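Long-range contact in glutamine synthetase (Streptomyces coelicolor, PDB 4BAX), which belongs to the glutamine synthetase family, multi-subunit enzymes whose chains join a small beta-grasp domain to a larger catalytic domain: residues A[33-45]-A[54-66]. Sequence-based numbering, arbitrary orientation.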
loop_
_atom_site.group_PDB
_atom_site.type_symbol
_atom_site.label_atom_id
_atom_site.label_comp_id
_atom_site.label_asym_id
_atom_site.label_seq_id
_atom_site.Cartn_x
_atom_site.Cartn_y
_atom_site.Cartn_z
ATOM N N GLY A 33 -19.583 1.720 51.114
ATOM C CA GLY A 33 -18.157 1.864 50.853
ATOM C C GLY A 33 -17.333 0.705 51.375
ATOM O O GLY A 33 -17.132 0.554 52.596
ATOM N N LEU A 34 -16.848 -0.103 50.431
ATOM C CA LEU A 34 -15.816 -1.116 50.675
ATOM C C LEU A 34 -16.335 -2.298 51.511
ATOM O O LEU A 34 -16.229 -3.454 51.081
ATOM C CB LEU A 34 -14.594 -0.479 51.347
ATOM C CG LEU A 34 -13.231 -1.107 51.079
ATOM C CD1 LEU A 34 -13.103 -1.223 49.586
ATOM C CD2 LEU A 34 -12.142 -0.207 51.618
ATOM N N ASP A 35 -16.923 -1.994 52.673
ATOM C CA ASP A 35 -17.371 -3.008 53.634
ATOM C C ASP A 35 -18.526 -3.834 53.095
ATOM O O ASP A 35 -18.688 -4.998 53.471
ATOM C CB ASP A 35 -17.771 -2.348 54.967
ATOM C CG ASP A 35 -16.619 -1.636 55.649
ATOM O OD1 ASP A 35 -15.461 -1.797 55.203
ATOM O OD2 ASP A 35 -16.875 -0.907 56.638
ATOM N N ALA A 36 -19.339 -3.226 52.233
ATOM C CA ALA A 36 -20.457 -3.939 51.628
ATOM C C ALA A 36 -20.009 -4.691 50.378
ATOM O O ALA A 36 -20.756 -5.523 49.834
ATOM C CB ALA A 36 -21.588 -2.970 51.290
ATOM N N LEU A 37 -18.765 -4.465 49.959
ATOM C CA LEU A 37 -18.302 -5.132 48.755
ATOM C C LEU A 37 -17.860 -6.541 49.036
ATOM O O LEU A 37 -17.031 -6.777 49.916
ATOM C CB LEU A 37 -17.162 -4.355 48.109
ATOM C CG LEU A 37 -17.572 -3.026 47.492
ATOM C CD1 LEU A 37 -16.331 -2.235 47.169
ATOM C CD2 LEU A 37 -18.413 -3.285 46.232
ATOM N N PRO A 38 -18.400 -7.481 48.263
ATOM C CA PRO A 38 -18.096 -8.894 48.484
ATOM C C PRO A 38 -16.617 -9.193 48.198
ATOM O O PRO A 38 -16.027 -8.605 47.281
ATOM C CB PRO A 38 -19.005 -9.621 47.472
ATOM C CG PRO A 38 -19.477 -8.570 46.508
ATOM C CD PRO A 38 -19.455 -7.267 47.256
ATOM N N VAL A 39 -16.039 -10.106 48.980
ATOM C CA VAL A 39 -14.732 -10.664 48.653
ATOM C C VAL A 39 -14.957 -11.624 47.521
ATOM O O VAL A 39 -16.080 -12.094 47.324
ATOM C CB VAL A 39 -14.029 -11.354 49.850
ATOM C CG1 VAL A 39 -14.196 -10.538 51.129
ATOM C CG2 VAL A 39 -14.541 -12.785 50.027
ATOM N N TRP A 40 -13.908 -11.863 46.744
ATOM C CA TRP A 40 -14.040 -12.677 45.552
ATOM C C TRP A 40 -12.836 -13.605 45.400
ATOM O O TRP A 40 -11.935 -13.621 46.227
ATOM C CB TRP A 40 -14.178 -11.769 44.331
ATOM C CG TRP A 40 -14.901 -12.374 43.179
ATOM C CD1 TRP A 40 -15.522 -13.594 43.139
ATOM C CD2 TRP A 40 -15.105 -11.777 41.895
ATOM N NE1 TRP A 40 -16.089 -13.795 41.900
ATOM C CE2 TRP A 40 -15.849 -12.693 41.119
ATOM C CE3 TRP A 40 -14.730 -10.560 41.324
ATOM C CZ2 TRP A 40 -16.221 -12.426 39.800
ATOM C CZ3 TRP A 40 -15.094 -10.306 40.012
ATOM C CH2 TRP A 40 -15.833 -11.231 39.267
ATOM N N GLY A 41 -12.803 -14.360 44.320
ATOM C CA GLY A 41 -11.720 -15.292 44.134
ATOM C C GLY A 41 -11.366 -15.404 42.672
ATOM O O GLY A 41 -12.075 -14.878 41.806
ATOM N N PHE A 42 -10.262 -16.081 42.395
ATOM C CA PHE A 42 -9.872 -16.359 41.032
ATOM C C PHE A 42 -8.958 -17.568 41.010
ATOM O O PHE A 42 -8.554 -18.086 42.059
ATOM C CB PHE A 42 -9.204 -15.151 40.380
ATOM C CG PHE A 42 -7.913 -14.775 41.002
ATOM C CD1 PHE A 42 -7.878 -13.910 42.088
ATOM C CD2 PHE A 42 -6.723 -15.287 40.512
ATOM C CE1 PHE A 42 -6.672 -13.559 42.678
ATOM C CE2 PHE A 42 -5.514 -14.942 41.096
ATOM C CZ PHE A 42 -5.491 -14.074 42.183
ATOM N N ASP A 43 -8.655 -18.016 39.799
ATOM C CA ASP A 43 -7.738 -19.124 39.596
ATOM C C ASP A 43 -6.274 -18.695 39.462
ATOM O O ASP A 43 -5.873 -18.079 38.468
ATOM C CB ASP A 43 -8.201 -19.947 38.404
ATOM C CG ASP A 43 -9.618 -20.480 38.602
ATOM O OD1 ASP A 43 -10.078 -20.561 39.769
ATOM O OD2 ASP A 43 -10.299 -20.784 37.597
ATOM N N GLY A 44 -5.475 -19.076 40.460
ATOM C CA GLY A 44 -4.087 -18.651 40.555
ATOM C C GLY A 44 -3.085 -19.141 39.527
ATOM O O GLY A 44 -2.098 -18.452 39.263
ATOM N N SER A 45 -3.327 -20.317 38.954
ATOM C CA SER A 45 -2.372 -20.955 38.044
ATOM C C SER A 45 -2.081 -20.043 36.860
ATOM O O SER A 45 -0.951 -19.944 36.387
ATOM C CB SER A 45 -2.938 -22.289 37.526
ATOM O OG SER A 45 -4.208 -22.583 38.093
ATOM N N SER A 54 -2.397 -26.263 43.470
ATOM C CA SER A 54 -3.038 -26.049 44.774
ATOM C C SER A 54 -3.467 -24.625 45.127
ATOM O O SER A 54 -4.039 -24.410 46.200
ATOM C CB SER A 54 -2.178 -26.620 45.913
ATOM O OG SER A 54 -2.903 -26.643 47.137
ATOM N N SER A 55 -3.244 -23.650 44.246
ATOM C CA SER A 55 -3.592 -22.285 44.634
ATOM C C SER A 55 -4.869 -21.742 43.986
ATOM O O SER A 55 -4.984 -21.578 42.767
ATOM C CB SER A 55 -2.402 -21.313 44.516
ATOM O OG SER A 55 -1.868 -20.982 45.791
ATOM N N ASP A 56 -5.818 -21.455 44.867
ATOM C CA ASP A 56 -7.064 -20.822 44.539
ATOM C C ASP A 56 -6.928 -19.614 45.402
ATOM O O ASP A 56 -6.456 -19.713 46.537
ATOM C CB ASP A 56 -8.226 -21.667 45.045
ATOM C CG ASP A 56 -8.344 -22.975 44.312
ATOM O OD1 ASP A 56 -7.907 -23.026 43.141
ATOM O OD2 ASP A 56 -8.878 -23.945 44.896
ATOM N N CYS A 57 -7.329 -18.464 44.886
ATOM C CA CYS A 57 -6.994 -17.236 45.572
ATOM C C CYS A 57 -8.241 -16.448 45.927
ATOM O O CYS A 57 -9.317 -16.662 45.356
ATOM C CB CYS A 57 -6.053 -16.403 44.707
ATOM S SG CYS A 57 -4.491 -17.230 44.318
ATOM N N VAL A 58 -8.091 -15.580 46.922
ATOM C CA VAL A 58 -9.193 -14.790 47.422
ATOM C C VAL A 58 -8.862 -13.299 47.172
ATOM O O VAL A 58 -7.736 -12.835 47.432
ATOM C CB VAL A 58 -9.412 -15.048 48.927
ATOM C CG1 VAL A 58 -10.343 -14.011 49.516
ATOM C CG2 VAL A 58 -9.963 -16.472 49.146
ATOM N N LEU A 59 -9.861 -12.566 46.679
ATOM C CA LEU A 59 -9.767 -11.139 46.458
ATOM C C LEU A 59 -10.447 -10.393 47.587
ATOM O O LEU A 59 -11.642 -10.642 47.870
ATOM C CB LEU A 59 -10.423 -10.787 45.126
ATOM C CG LEU A 59 -9.605 -11.304 43.932
ATOM C CD1 LEU A 59 -10.307 -11.094 42.575
ATOM C CD2 LEU A 59 -8.197 -10.696 43.934
ATOM N N LYS A 60 -9.686 -9.550 48.277
ATOM C CA LYS A 60 -10.250 -8.770 49.346
ATOM C C LYS A 60 -10.091 -7.279 49.036
ATOM O O LYS A 60 -8.970 -6.792 48.963
ATOM C CB LYS A 60 -9.544 -9.105 50.659
ATOM C CG LYS A 60 -10.115 -8.417 51.855
ATOM C CD LYS A 60 -9.184 -8.683 53.029
ATOM C CE LYS A 60 -9.657 -7.989 54.291
ATOM N NZ LYS A 60 -11.037 -8.487 54.580
ATOM N N PRO A 61 -11.216 -6.558 48.860
ATOM C CA PRO A 61 -11.224 -5.119 48.542
ATOM C C PRO A 61 -10.474 -4.315 49.606
ATOM O O PRO A 61 -10.650 -4.579 50.801
ATOM C CB PRO A 61 -12.718 -4.755 48.575
ATOM C CG PRO A 61 -13.443 -6.045 48.320
ATOM C CD PRO A 61 -12.554 -7.175 48.727
ATOM N N VAL A 62 -9.600 -3.400 49.194
ATOM C CA VAL A 62 -8.900 -2.550 50.157
ATOM C C VAL A 62 -9.114 -1.083 49.814
ATOM O O VAL A 62 -8.907 -0.193 50.647
ATOM C CB VAL A 62 -7.384 -2.889 50.245
ATOM C CG1 VAL A 62 -7.200 -4.343 50.643
ATOM C CG2 VAL A 62 -6.683 -2.602 48.921
ATOM N N PHE A 63 -9.476 -0.836 48.559
ATOM C CA PHE A 63 -9.681 0.520 48.073
ATOM C C PHE A 63 -10.681 0.482 46.931
ATOM O O PHE A 63 -10.662 -0.459 46.141
ATOM C CB PHE A 63 -8.358 1.130 47.617
ATOM C CG PHE A 63 -8.502 2.495 46.986
ATOM C CD1 PHE A 63 -8.466 3.633 47.785
ATOM C CD2 PHE A 63 -8.654 2.650 45.607
ATOM C CE1 PHE A 63 -8.594 4.908 47.230
ATOM C CE2 PHE A 63 -8.778 3.919 45.041
ATOM C CZ PHE A 63 -8.746 5.050 45.855
ATOM N N SER A 64 -11.510 1.523 46.819
ATOM C CA SER A 64 -12.496 1.625 45.727
ATOM C C SER A 64 -12.704 3.076 45.304
ATOM O O SER A 64 -12.536 4.000 46.104
ATOM C CB SER A 64 -13.836 0.975 46.094
ATOM O OG SER A 64 -14.556 1.786 47.014
ATOM N N CYS A 65 -13.071 3.266 44.043
ATOM C CA CYS A 65 -13.268 4.597 43.511
ATOM C C CYS A 65 -14.199 4.476 42.312
ATOM O O CYS A 65 -14.410 3.364 41.800
ATOM C CB CYS A 65 -11.930 5.206 43.116
ATOM S SG CYS A 65 -11.102 4.258 41.880
ATOM N N PRO A 66 -14.695 5.616 41.800
ATOM C CA PRO A 66 -15.513 5.547 40.587
ATOM C C PRO A 66 -14.737 5.057 39.376
ATOM O O PRO A 66 -13.547 5.336 39.264
ATOM C CB PRO A 66 -15.932 7.005 40.381
ATOM C CG PRO A 66 -15.822 7.640 41.738
ATOM C CD PRO A 66 -14.630 6.985 42.349
#
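Phe42 lays its ring against Cys57 and Leu59, two side chains on the same face of the antiparallel pair formed by strands 40-43 and 56-66. CB of Cys57 sits over one ring face in a CH-pi contact, 3.8 Å from the Phe42 centroid, while its SG approaches obliquely. The side chains of Phe42 and Leu59 cross at about a right angle, with CD2 of Leu59 at the ring edge, 3.5 Å from CE1 of Phe42. With chi1 at 65°, CG of Phe42 lies between its own N and carbonyl carbon, which turns the ring toward strand 56-66. The backbones are joined by reciprocal bonds between Phe42 and Cys57 and by Trp40 N to Leu59 O, which at 2.8 Å uses a lone pair in the carbonyl plane. Phe42 N reaches Cys57 O from above the Cys57 carbonyl plane, 45° out of it. Past the last bridge, Pro61, still in strand 56-66, packs against the type I turn 34-37: its CB meets CD1 of Leu34 at 3.7 Å and its CG meets CB of Leu37. Further out, Trp10 stacks on Phe42, and Arg294 of the second subunit forms salt bridges with both Asp43 and Asp56, probably easing the repulsion between these neighbouring carboxylates. Strand 56-66 also pairs with strand 75-82, and within this chain 40-43 is an outermost strand of the mixed sheet, ordered 20-28, 3-11, 75-82, 56-66, 40-43, of the beta-grasp domain.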